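Local coordinates for UDP-N-acetylglucosamine 2-epimerase (Methanocaldococcus jannaschii, PDB 4NES), which probably catalyses the reversible C-2 epimerisation of UDP-N-acetylglucosamine to UDP-N-acetylmannosamine, the activated donor of N-acetylmannosamine residues, at residues D200-T205 with L283-S288; P301-R306 with K332-M337; A235-I240 with K264-V269. All coordinates share one frame; numbering follows the deposited sequence.

Contact 1 of 3, residues D200-T205 with L283-S288; sequences DYFLLT and LILTDS. With UDP (uridine-5'-diphosphate), chain C.
T286 OG1 is gripped from two sides: it donates to T205 OG1 across the contact at 2.7 Å and accepts from S288 N at 3.0 Å, closing an ST turn. The turn ends strand 283-286, which runs parallel to strand 201-205 in the centre of a Rossmann-like sheet of this GT-B enzyme. T286 OG1 lies anti to its own N (chi1 -163°), which carries the hydroxyl alongside that of T205. A water bound to T205 OG1 donates to D287 OD1, and this aspartate also accepts from the backbone of H207, the probable active-site histidine, and of R208.

Further back, a straight backbone bond from L285 N to L203 O, 2.7 Å, and less linear ones beside it hold the strands in register. On the face bearing F202, L204 and L285, the phenyl ring receives L283 CD2 over one side, 3.8 Å from its centroid, in a CH-pi contact, while L285 CD1 approaches F202 CB; F202 also packs on I228 of helix 215-232. With the ring cut back to an alanine here, L283 CD2 would probably lose its aromatic face and a gap open against I228. L204 CD1 packs on L285 CB.

At the other end S288 OG caps helix 289-298 by accepting from V291 N; beside the UDP-binding amides of G289 and G290, the same hydroxyl donates to phosphate oxygen O2A of UDP at 2.6 Å.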
loop_
_atom_site.group_PDB
_atom_site.type_symbol
_atom_site.label_atom_id
_atom_site.label_comp_id
_atom_site.label_asym_id
_atom_site.label_seq_id
_atom_site.Cartn_x
_atom_site.Cartn_y
_atom_site.Cartn_z
ATOM N N ASP A 200 0.789 -44.865 -9.125
ATOM C CA ASP A 200 0.991 -43.768 -10.071
ATOM C C ASP A 200 -0.168 -42.775 -10.043
ATOM O O ASP A 200 -1.305 -43.125 -10.368
ATOM C CB ASP A 200 1.152 -44.312 -11.492
ATOM C CG ASP A 200 2.595 -44.612 -11.850
ATOM O OD1 ASP A 200 3.438 -44.726 -10.935
ATOM O OD2 ASP A 200 2.883 -44.740 -13.060
ATOM N N TYR A 201 0.110 -41.532 -9.657
ATOM C CA TYR A 201 -0.927 -40.506 -9.675
ATOM C C TYR A 201 -0.345 -39.127 -9.931
ATOM O O TYR A 201 0.851 -38.908 -9.749
ATOM C CB TYR A 201 -1.715 -40.491 -8.361
ATOM C CG TYR A 201 -0.875 -40.142 -7.147
ATOM C CD1 TYR A 201 -0.227 -41.130 -6.423
ATOM C CD2 TYR A 201 -0.732 -38.823 -6.726
ATOM C CE1 TYR A 201 0.545 -40.825 -5.310
ATOM C CE2 TYR A 201 0.044 -38.504 -5.616
ATOM C CZ TYR A 201 0.678 -39.512 -4.913
ATOM O OH TYR A 201 1.450 -39.236 -3.806
ATOM N N PHE A 202 -1.193 -38.207 -10.383
ATOM C CA PHE A 202 -0.833 -36.796 -10.438
ATOM C C PHE A 202 -1.544 -36.122 -9.276
ATOM O O PHE A 202 -2.686 -36.457 -8.965
ATOM C CB PHE A 202 -1.295 -36.135 -11.738
ATOM C CG PHE A 202 -0.633 -36.665 -12.991
ATOM C CD1 PHE A 202 0.464 -37.512 -12.930
ATOM C CD2 PHE A 202 -1.114 -36.280 -14.237
ATOM C CE1 PHE A 202 1.057 -37.989 -14.094
ATOM C CE2 PHE A 202 -0.520 -36.745 -15.405
ATOM C CZ PHE A 202 0.563 -37.596 -15.335
ATOM N N LEU A 203 -0.868 -35.175 -8.633
ATOM C CA LEU A 203 -1.461 -34.416 -7.541
ATOM C C LEU A 203 -1.872 -33.031 -8.030
ATOM O O LEU A 203 -1.076 -32.329 -8.660
ATOM C CB LEU A 203 -0.442 -34.282 -6.406
ATOM C CG LEU A 203 -0.890 -33.564 -5.131
ATOM C CD1 LEU A 203 -2.003 -34.316 -4.401
ATOM C CD2 LEU A 203 0.298 -33.353 -4.219
ATOM N N LEU A 204 -3.108 -32.632 -7.736
ATOM C CA LEU A 204 -3.633 -31.353 -8.194
ATOM C C LEU A 204 -4.108 -30.466 -7.046
ATOM O O LEU A 204 -4.817 -30.933 -6.156
ATOM C CB LEU A 204 -4.804 -31.604 -9.151
ATOM C CG LEU A 204 -5.632 -30.409 -9.632
ATOM C CD1 LEU A 204 -4.828 -29.487 -10.532
ATOM C CD2 LEU A 204 -6.895 -30.911 -10.349
ATOM N N THR A 205 -3.715 -29.192 -7.069
ATOM C CA THR A 205 -4.379 -28.166 -6.261
ATOM C C THR A 205 -4.645 -26.958 -7.143
ATOM O O THR A 205 -3.871 -26.678 -8.046
ATOM C CB THR A 205 -3.587 -27.726 -4.990
ATOM O OG1 THR A 205 -2.493 -26.867 -5.353
ATOM C CG2 THR A 205 -3.102 -28.925 -4.167
ATOM N N LEU A 283 3.711 -36.556 -10.893
ATOM C CA LEU A 283 3.892 -35.149 -11.212
ATOM C C LEU A 283 2.849 -34.318 -10.465
ATOM O O LEU A 283 1.841 -34.848 -9.985
ATOM C CB LEU A 283 3.927 -34.917 -12.731
ATOM C CG LEU A 283 2.738 -34.533 -13.588
ATOM C CD1 LEU A 283 2.608 -33.044 -13.551
ATOM C CD2 LEU A 283 2.945 -35.001 -15.032
ATOM N N ILE A 284 3.149 -33.035 -10.283
ATOM C CA ILE A 284 2.286 -32.133 -9.537
ATOM C C ILE A 284 1.710 -31.064 -10.476
ATOM O O ILE A 284 2.432 -30.485 -11.283
ATOM C CB ILE A 284 3.068 -31.494 -8.364
ATOM C CG1 ILE A 284 3.373 -32.552 -7.297
ATOM C CG2 ILE A 284 2.293 -30.323 -7.781
ATOM C CD1 ILE A 284 4.459 -32.154 -6.302
ATOM N N LEU A 285 0.397 -30.845 -10.396
ATOM C CA LEU A 285 -0.281 -29.826 -11.192
ATOM C C LEU A 285 -0.858 -28.820 -10.224
ATOM O O LEU A 285 -1.608 -29.185 -9.324
ATOM C CB LEU A 285 -1.441 -30.447 -11.964
ATOM C CG LEU A 285 -1.154 -31.723 -12.746
ATOM C CD1 LEU A 285 -2.456 -32.429 -13.134
ATOM C CD2 LEU A 285 -0.371 -31.366 -13.967
ATOM N N THR A 286 -0.521 -27.546 -10.382
ATOM C CA THR A 286 -0.923 -26.595 -9.361
ATOM C C THR A 286 -0.981 -25.159 -9.850
ATOM O O THR A 286 -0.368 -24.799 -10.863
ATOM C CB THR A 286 0.051 -26.673 -8.159
ATOM O OG1 THR A 286 -0.528 -26.051 -7.002
ATOM C CG2 THR A 286 1.387 -26.010 -8.481
ATOM N N ASP A 287 -1.705 -24.335 -9.100
ATOM C CA ASP A 287 -1.526 -22.893 -9.211
ATOM C C ASP A 287 -1.111 -22.262 -7.875
ATOM O O ASP A 287 -1.145 -21.038 -7.720
ATOM C CB ASP A 287 -2.746 -22.186 -9.834
ATOM C CG ASP A 287 -3.976 -22.206 -8.940
ATOM O OD1 ASP A 287 -3.902 -22.711 -7.806
ATOM O OD2 ASP A 287 -5.024 -21.674 -9.368
ATOM N N SER A 288 -0.724 -23.104 -6.916
ATOM C CA SER A 288 -0.245 -22.650 -5.616
ATOM C C SER A 288 1.194 -22.148 -5.668
ATOM O O SER A 288 2.023 -22.725 -6.376
ATOM C CB SER A 288 -0.298 -23.830 -4.647
ATOM O OG SER A 288 0.437 -23.540 -3.472
HETATM N N1 UDP C . -0.866 -27.697 1.762
HETATM C C2 UDP C . -1.263 -28.524 2.758
HETATM N N3 UDP C . -2.352 -29.304 2.587
HETATM C C4 UDP C . -3.079 -29.293 1.449
HETATM C C5 UDP C . -2.701 -28.447 0.397
HETATM C C6 UDP C . -1.574 -27.642 0.597
HETATM O O2 UDP C . -0.634 -28.571 3.818
HETATM O O4 UDP C . -4.199 -30.111 1.328
HETATM C "C1'" UDP C . 0.285 -26.788 1.905
HETATM C "C2'" UDP C . 1.378 -26.921 0.981
HETATM O "O2'" UDP C . 2.214 -27.994 1.352
HETATM C "C3'" UDP C . 2.017 -25.599 1.025
HETATM C "C4'" UDP C . 0.929 -24.691 1.356
HETATM O "O4'" UDP C . -0.204 -25.476 1.634
HETATM O "O3'" UDP C . 3.026 -25.484 1.990
HETATM C "C5'" UDP C . 0.553 -23.772 0.243
HETATM O "O5'" UDP C . -0.582 -23.002 0.556
HETATM P PA UDP C . -1.625 -22.533 -0.540
HETATM O O1A UDP C . -3.004 -22.576 0.082
HETATM O O2A UDP C . -1.507 -23.427 -1.756
HETATM O O3A UDP C . -1.332 -21.021 -0.884
HETATM P PB UDP C . -0.228 -20.274 -1.711
HETATM O O1B UDP C . 1.129 -20.917 -1.469
HETATM O O2B UDP C . -0.618 -20.294 -3.167
HETATM O O3B UDP C . -0.306 -18.880 -1.155
HETATM O O HOH W 1 -3.465 -24.272 -5.531
#

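Contact 2 of 3, residues P301-R306 with K332-M337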
loop_
_atom_site.group_PDB
_atom_site.type_symbol
_atom_site.label_atom_id
_atom_site.label_comp_id
_atom_site.label_asym_id
_atom_site.label_seq_id
_atom_site.Cartn_x
_atom_site.Cartn_y
_atom_site.Cartn_z
ATOM N N PRO A 301 8.441 -33.268 -10.766
ATOM C CA PRO A 301 8.126 -32.296 -11.817
ATOM C C PRO A 301 6.801 -31.573 -11.575
ATOM O O PRO A 301 5.824 -32.170 -11.109
ATOM C CB PRO A 301 8.026 -33.162 -13.082
ATOM C CG PRO A 301 8.784 -34.398 -12.760
ATOM C CD PRO A 301 8.590 -34.632 -11.297
ATOM N N CYS A 302 6.782 -30.287 -11.899
ATOM C CA CYS A 302 5.628 -29.446 -11.639
ATOM C C CYS A 302 5.103 -28.829 -12.934
ATOM O O CYS A 302 5.882 -28.451 -13.822
ATOM C CB CYS A 302 6.012 -28.346 -10.644
ATOM S SG CYS A 302 4.607 -27.409 -9.988
ATOM N N ILE A 303 3.782 -28.752 -13.049
ATOM C CA ILE A 303 3.144 -28.015 -14.131
ATOM C C ILE A 303 2.251 -26.969 -13.493
ATOM O O ILE A 303 1.357 -27.298 -12.704
ATOM C CB ILE A 303 2.328 -28.941 -15.042
ATOM C CG1 ILE A 303 3.262 -29.865 -15.816
ATOM C CG2 ILE A 303 1.467 -28.118 -16.005
ATOM C CD1 ILE A 303 2.548 -31.013 -16.493
ATOM N N THR A 304 2.510 -25.706 -13.821
ATOM C CA THR A 304 1.817 -24.597 -13.175
ATOM C C THR A 304 0.717 -24.055 -14.079
ATOM O O THR A 304 0.971 -23.633 -15.217
ATOM C CB THR A 304 2.792 -23.484 -12.743
ATOM O OG1 THR A 304 3.717 -24.021 -11.791
ATOM C CG2 THR A 304 2.040 -22.347 -12.077
ATOM N N LEU A 305 -0.511 -24.089 -13.572
ATOM C CA LEU A 305 -1.694 -23.698 -14.337
ATOM C C LEU A 305 -1.914 -22.186 -14.240
ATOM O O LEU A 305 -2.973 -21.718 -13.807
ATOM C CB LEU A 305 -2.907 -24.483 -13.818
ATOM C CG LEU A 305 -2.742 -26.012 -13.828
ATOM C CD1 LEU A 305 -3.721 -26.674 -12.864
ATOM C CD2 LEU A 305 -2.923 -26.574 -15.226
ATOM N N ARG A 306 -0.890 -21.428 -14.639
ATOM C CA ARG A 306 -0.902 -19.965 -14.604
ATOM C C ARG A 306 -0.143 -19.449 -15.815
ATOM O O ARG A 306 0.624 -20.193 -16.431
ATOM C CB ARG A 306 -0.232 -19.442 -13.323
ATOM C CG ARG A 306 -0.944 -19.808 -12.030
ATOM C CD ARG A 306 -0.130 -19.400 -10.794
ATOM N NE ARG A 306 0.245 -17.992 -10.845
ATOM C CZ ARG A 306 1.147 -17.415 -10.054
ATOM N NH1 ARG A 306 1.755 -18.121 -9.111
ATOM N NH2 ARG A 306 1.437 -16.131 -10.201
ATOM N N LYS A 332 1.046 -31.163 -23.774
ATOM C CA LYS A 332 2.454 -31.227 -24.155
ATOM C C LYS A 332 3.356 -31.214 -22.924
ATOM O O LYS A 332 4.340 -31.956 -22.856
ATOM C CB LYS A 332 2.826 -30.069 -25.077
ATOM C CG LYS A 332 4.309 -30.020 -25.440
ATOM C CD LYS A 332 4.740 -31.259 -26.221
ATOM C CE LYS A 332 6.177 -31.135 -26.708
ATOM N NZ LYS A 332 6.516 -32.178 -27.716
ATOM N N ALA A 333 3.012 -30.374 -21.953
ATOM C CA ALA A 333 3.782 -30.289 -20.713
ATOM C C ALA A 333 3.818 -31.608 -19.937
ATOM O O ALA A 333 4.842 -31.953 -19.344
ATOM C CB ALA A 333 3.243 -29.180 -19.839
ATOM N N VAL A 334 2.706 -32.335 -19.923
ATOM C CA VAL A 334 2.672 -33.623 -19.245
ATOM C C VAL A 334 3.661 -34.585 -19.895
ATOM O O VAL A 334 4.414 -35.272 -19.207
ATOM C CB VAL A 334 1.249 -34.218 -19.207
ATOM C CG1 VAL A 334 1.277 -35.648 -18.712
ATOM C CG2 VAL A 334 0.345 -33.375 -18.318
ATOM N N GLU A 335 3.676 -34.617 -21.227
ATOM C CA GLU A 335 4.628 -35.459 -21.942
ATOM C C GLU A 335 6.072 -35.093 -21.599
ATOM O O GLU A 335 6.887 -35.966 -21.301
ATOM C CB GLU A 335 4.410 -35.359 -23.452
ATOM C CG GLU A 335 5.249 -36.334 -24.256
ATOM C CD GLU A 335 4.958 -36.257 -25.739
ATOM O OE1 GLU A 335 4.699 -37.315 -26.352
ATOM O OE2 GLU A 335 4.992 -35.138 -26.291
ATOM N N ILE A 336 6.378 -33.800 -21.634
ATOM C CA ILE A 336 7.717 -33.311 -21.327
ATOM C C ILE A 336 8.112 -33.697 -19.905
ATOM O O ILE A 336 9.194 -34.238 -19.677
ATOM C CB ILE A 336 7.792 -31.778 -21.485
ATOM C CG1 ILE A 336 7.559 -31.384 -22.951
ATOM C CG2 ILE A 336 9.129 -31.238 -20.982
ATOM C CD1 ILE A 336 7.366 -29.896 -23.167
HETATM N N MSE A 337 7.222 -33.438 -18.955
HETATM C CA MSE A 337 7.547 -33.662 -17.548
HETATM C C MSE A 337 7.571 -35.140 -17.151
HETATM O O MSE A 337 8.300 -35.526 -16.241
HETATM C CB MSE A 337 6.600 -32.861 -16.658
HETATM C CG MSE A 337 6.810 -31.361 -16.758
HETATM SE SE MSE A 337 8.702 -30.900 -16.590
HETATM C CE MSE A 337 8.533 -29.406 -15.373
#
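A333 begins the approach of helix 327-338 to strand 302-304: its methyl CB lies 3.9 Å from CD1 of I303, the residue that the strand pushes into the helix. Strand 302-304 and the helical segment 332-337 run nearly antiparallel, at 161°, with axes 9.1 Å apart, as in the helix layer of an alpha/beta/alpha sandwich. I303 has CG1 anti to its carbonyl carbon (chi1 -68°) and an extended second torsion, and this stretches CD1 away from the sheet and over the helix backbone between A333 and V334. The methyl of A333 is small enough for this close approach, and it also meets I321 of edge strand 320-322 and V323 in the loop after it.

V334 takes the end of the same isoleucine from another direction. Its CG2 sits 3.7 Å from I303 CD1, with the two side chains crossing at about a right angle, and it also touches L283 of the next strand.

One turn on, M337, present as selenomethionine, covers the start of the strand. Its side chain runs past I303 in the opposite sense, CG being 4.0 Å from I303 CG1. Its CB meets P301 CB at 3.9 Å, and P301 CG rests near the carbonyl oxygen M337 O. Bends at chi2 (-48°) and chi3 then curl the chain over the strand, bringing the terminal CE to within 3.2 Å of C302 O. C302 itself directs its side chain to the other side of the sheet, against A295 of helix 289-298.

With no hydrogen bond joining strand and helix here, the contact rests on buried aliphatic surfaces and the fit of their shapes, and no polar bond sets its register.

Contact 3 of 3, residues A235-I240 with K264-V269. With UDP (uridine-5'-diphosphate), chain C.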
loop_
_atom_site.group_PDB
_atom_site.type_symbol
_atom_site.label_atom_id
_atom_site.label_comp_id
_atom_site.label_asym_id
_atom_site.label_seq_id
_atom_site.Cartn_x
_atom_site.Cartn_y
_atom_site.Cartn_z
ATOM N N ALA A 235 -4.507 -41.477 -12.804
ATOM C CA ALA A 235 -5.386 -41.069 -11.718
ATOM C C ALA A 235 -4.930 -39.719 -11.183
ATOM O O ALA A 235 -3.733 -39.428 -11.151
ATOM C CB ALA A 235 -5.391 -42.097 -10.612
ATOM N N ILE A 236 -5.892 -38.899 -10.766
ATOM C CA ILE A 236 -5.609 -37.587 -10.203
ATOM C C ILE A 236 -6.099 -37.558 -8.764
ATOM O O ILE A 236 -7.218 -37.999 -8.480
ATOM C CB ILE A 236 -6.376 -36.491 -10.961
ATOM C CG1 ILE A 236 -6.178 -36.621 -12.477
ATOM C CG2 ILE A 236 -5.985 -35.113 -10.466
ATOM C CD1 ILE A 236 -4.766 -36.355 -12.948
ATOM N N ILE A 237 -5.265 -37.064 -7.857
ATOM C CA ILE A 237 -5.700 -36.760 -6.497
ATOM C C ILE A 237 -5.801 -35.243 -6.376
ATOM O O ILE A 237 -4.815 -34.535 -6.588
ATOM C CB ILE A 237 -4.725 -37.315 -5.444
ATOM C CG1 ILE A 237 -4.647 -38.839 -5.557
ATOM C CG2 ILE A 237 -5.165 -36.913 -4.039
ATOM C CD1 ILE A 237 -3.650 -39.488 -4.605
ATOM N N PHE A 238 -6.991 -34.753 -6.051
ATOM C CA PHE A 238 -7.277 -33.318 -6.042
ATOM C C PHE A 238 -7.619 -32.895 -4.618
ATOM O O PHE A 238 -8.691 -33.228 -4.106
ATOM C CB PHE A 238 -8.459 -33.062 -6.994
ATOM C CG PHE A 238 -8.861 -31.604 -7.160
ATOM C CD1 PHE A 238 -8.038 -30.559 -6.776
ATOM C CD2 PHE A 238 -10.092 -31.301 -7.738
ATOM C CE1 PHE A 238 -8.439 -29.240 -6.944
ATOM C CE2 PHE A 238 -10.500 -29.988 -7.910
ATOM C CZ PHE A 238 -9.671 -28.953 -7.517
ATOM N N SER A 239 -6.698 -32.188 -3.965
ATOM C CA SER A 239 -6.994 -31.560 -2.676
ATOM C C SER A 239 -7.669 -30.231 -2.969
ATOM O O SER A 239 -7.046 -29.339 -3.551
ATOM C CB SER A 239 -5.720 -31.325 -1.867
ATOM O OG SER A 239 -5.999 -30.532 -0.725
ATOM N N ILE A 240 -8.935 -30.094 -2.574
ATOM C CA ILE A 240 -9.758 -28.974 -3.033
ATOM C C ILE A 240 -9.932 -27.867 -1.980
ATOM O O ILE A 240 -10.549 -28.063 -0.931
ATOM C CB ILE A 240 -11.124 -29.476 -3.565
ATOM C CG1 ILE A 240 -11.964 -28.318 -4.104
ATOM C CG2 ILE A 240 -11.868 -30.266 -2.500
ATOM C CD1 ILE A 240 -13.232 -28.807 -4.774
ATOM N N LYS A 264 -9.783 -38.479 -7.593
ATOM C CA LYS A 264 -10.112 -38.611 -6.181
ATOM C C LYS A 264 -10.067 -37.237 -5.530
ATOM O O LYS A 264 -9.003 -36.627 -5.414
ATOM C CB LYS A 264 -9.161 -39.572 -5.467
ATOM C CG LYS A 264 -9.472 -39.737 -3.975
ATOM C CD LYS A 264 -9.299 -41.175 -3.510
ATOM C CE LYS A 264 -9.554 -41.314 -2.017
ATOM N NZ LYS A 264 -10.955 -40.988 -1.631
ATOM N N ILE A 265 -11.232 -36.742 -5.126
ATOM C CA ILE A 265 -11.327 -35.446 -4.477
ATOM C C ILE A 265 -11.192 -35.635 -2.984
ATOM O O ILE A 265 -11.904 -36.443 -2.381
ATOM C CB ILE A 265 -12.671 -34.760 -4.767
ATOM C CG1 ILE A 265 -12.910 -34.668 -6.278
ATOM C CG2 ILE A 265 -12.705 -33.377 -4.134
ATOM C CD1 ILE A 265 -14.232 -34.007 -6.650
ATOM N N ILE A 266 -10.265 -34.900 -2.385
ATOM C CA ILE A 266 -10.092 -34.941 -0.938
ATOM C C ILE A 266 -10.190 -33.534 -0.365
ATOM O O ILE A 266 -9.818 -32.554 -1.023
ATOM C CB ILE A 266 -8.764 -35.644 -0.518
ATOM C CG1 ILE A 266 -7.540 -34.834 -0.949
ATOM C CG2 ILE A 266 -8.704 -37.057 -1.092
ATOM C CD1 ILE A 266 -6.223 -35.431 -0.464
ATOM N N GLU A 267 -10.735 -33.435 0.840
ATOM C CA GLU A 267 -10.732 -32.187 1.583
ATOM C C GLU A 267 -9.282 -31.839 1.896
ATOM O O GLU A 267 -8.421 -32.733 1.940
ATOM C CB GLU A 267 -11.498 -32.348 2.895
ATOM C CG GLU A 267 -12.926 -32.829 2.757
ATOM C CD GLU A 267 -13.576 -33.056 4.114
ATOM O OE1 GLU A 267 -13.712 -32.077 4.881
ATOM O OE2 GLU A 267 -13.938 -34.214 4.414
ATOM N N PRO A 268 -9.000 -30.547 2.125
ATOM C CA PRO A 268 -7.652 -30.116 2.498
ATOM C C PRO A 268 -7.100 -30.952 3.653
ATOM O O PRO A 268 -7.822 -31.240 4.616
ATOM C CB PRO A 268 -7.866 -28.663 2.927
ATOM C CG PRO A 268 -8.998 -28.203 2.067
ATOM C CD PRO A 268 -9.920 -29.401 1.975
ATOM N N VAL A 269 -5.833 -31.343 3.546
ATOM C CA VAL A 269 -5.189 -32.171 4.570
ATOM C C VAL A 269 -4.062 -31.428 5.274
ATOM O O VAL A 269 -3.644 -30.348 4.851
ATOM C CB VAL A 269 -4.643 -33.489 3.976
ATOM C CG1 VAL A 269 -5.772 -34.301 3.357
ATOM C CG2 VAL A 269 -3.545 -33.196 2.953
HETATM N N1 UDP C . -0.866 -27.697 1.762
HETATM C C2 UDP C . -1.263 -28.524 2.758
HETATM N N3 UDP C . -2.352 -29.304 2.587
HETATM C C4 UDP C . -3.079 -29.293 1.449
HETATM C C5 UDP C . -2.701 -28.447 0.397
HETATM C C6 UDP C . -1.574 -27.642 0.597
HETATM O O2 UDP C . -0.634 -28.571 3.818
HETATM O O4 UDP C . -4.199 -30.111 1.328
HETATM C "C1'" UDP C . 0.285 -26.788 1.905
HETATM C "C2'" UDP C . 1.378 -26.921 0.981
HETATM O "O2'" UDP C . 2.214 -27.994 1.352
HETATM C "C3'" UDP C . 2.017 -25.599 1.025
HETATM C "C4'" UDP C . 0.929 -24.691 1.356
HETATM O "O4'" UDP C . -0.204 -25.476 1.634
HETATM O "O3'" UDP C . 3.026 -25.484 1.990
HETATM C "C5'" UDP C . 0.553 -23.772 0.243
HETATM O "O5'" UDP C . -0.582 -23.002 0.556
HETATM P PA UDP C . -1.625 -22.533 -0.540
HETATM O O1A UDP C . -3.004 -22.576 0.082
HETATM O O2A UDP C . -1.507 -23.427 -1.756
HETATM O O3A UDP C . -1.332 -21.021 -0.884
HETATM P PB UDP C . -0.228 -20.274 -1.711
HETATM O O1B UDP C . 1.129 -20.917 -1.469
HETATM O O2B UDP C . -0.618 -20.294 -3.167
HETATM O O3B UDP C . -0.306 -18.880 -1.155
#
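S239 OG and P268 CA, 3.6 Å apart, close around the uracil of UDP, where the end of one strand, at S239, and the loop that follows its parallel neighbour, at P268 and V269, form the base-binding edge of the pocket. The exocyclic oxygen O4 of UDP accepts two hydrogen bonds, from S239 OG at 2.8 Å and from V269 N at 3.0 Å, the latter nearly straight at 167°. V269 uses its other backbone group too: its carbonyl O receives N3 of UDP at 2.8 Å.

Behind this first shell, S239 OG is turned toward the base by standing anti to the backbone N (chi1 171°), while I266 CG1 and F274 of helix 271-280 pack against the serine. F274 also touches V269. P268 CD lies 3.3 Å from I240 O, and the proline also touches N42 and M43.

Further out, the backbones fix the spacing. I240 N donates to I266 O, and F238 O accepts from I266 N at 2.9 Å, the donor tilted from the carbonyl plane. I240 CG2 packs on I265 CG2 at 3.6 Å, and I240 CB sits above the centre of the F238 ring. On the face with S239, I237 CG2 meets I266 CD1.

The pattern of two donors to O4 and a carbonyl acceptor for the N3 hydrogen suits uracil; cytosine would probably be bound less well, since its amino group would face two donors and its N3 has no hydrogen for V269 O.

All three contacts belong to one six-stranded parallel sheet of order 263-266, 235-239, 201-205, 283-286, 302-304, 320-322, the Rossmann-like arrangement of a GT-B domain. Contact 1 joins its two central strands. Contact 3 lies about 9 Å from it, centre to centre, on one flank, and contact 2 about 9 Å away on the other; those two are about 18 Å apart and do not touch. Along the chain, both segments of contact 3 lie between the two strands of contact 1 in sequence, and contact 2 follows. Contacts 1 and 3 hold the phosphate and uracil ends of one UDP, whereas contact 2 covers the sheet with helix 327-338, away from the nucleotide.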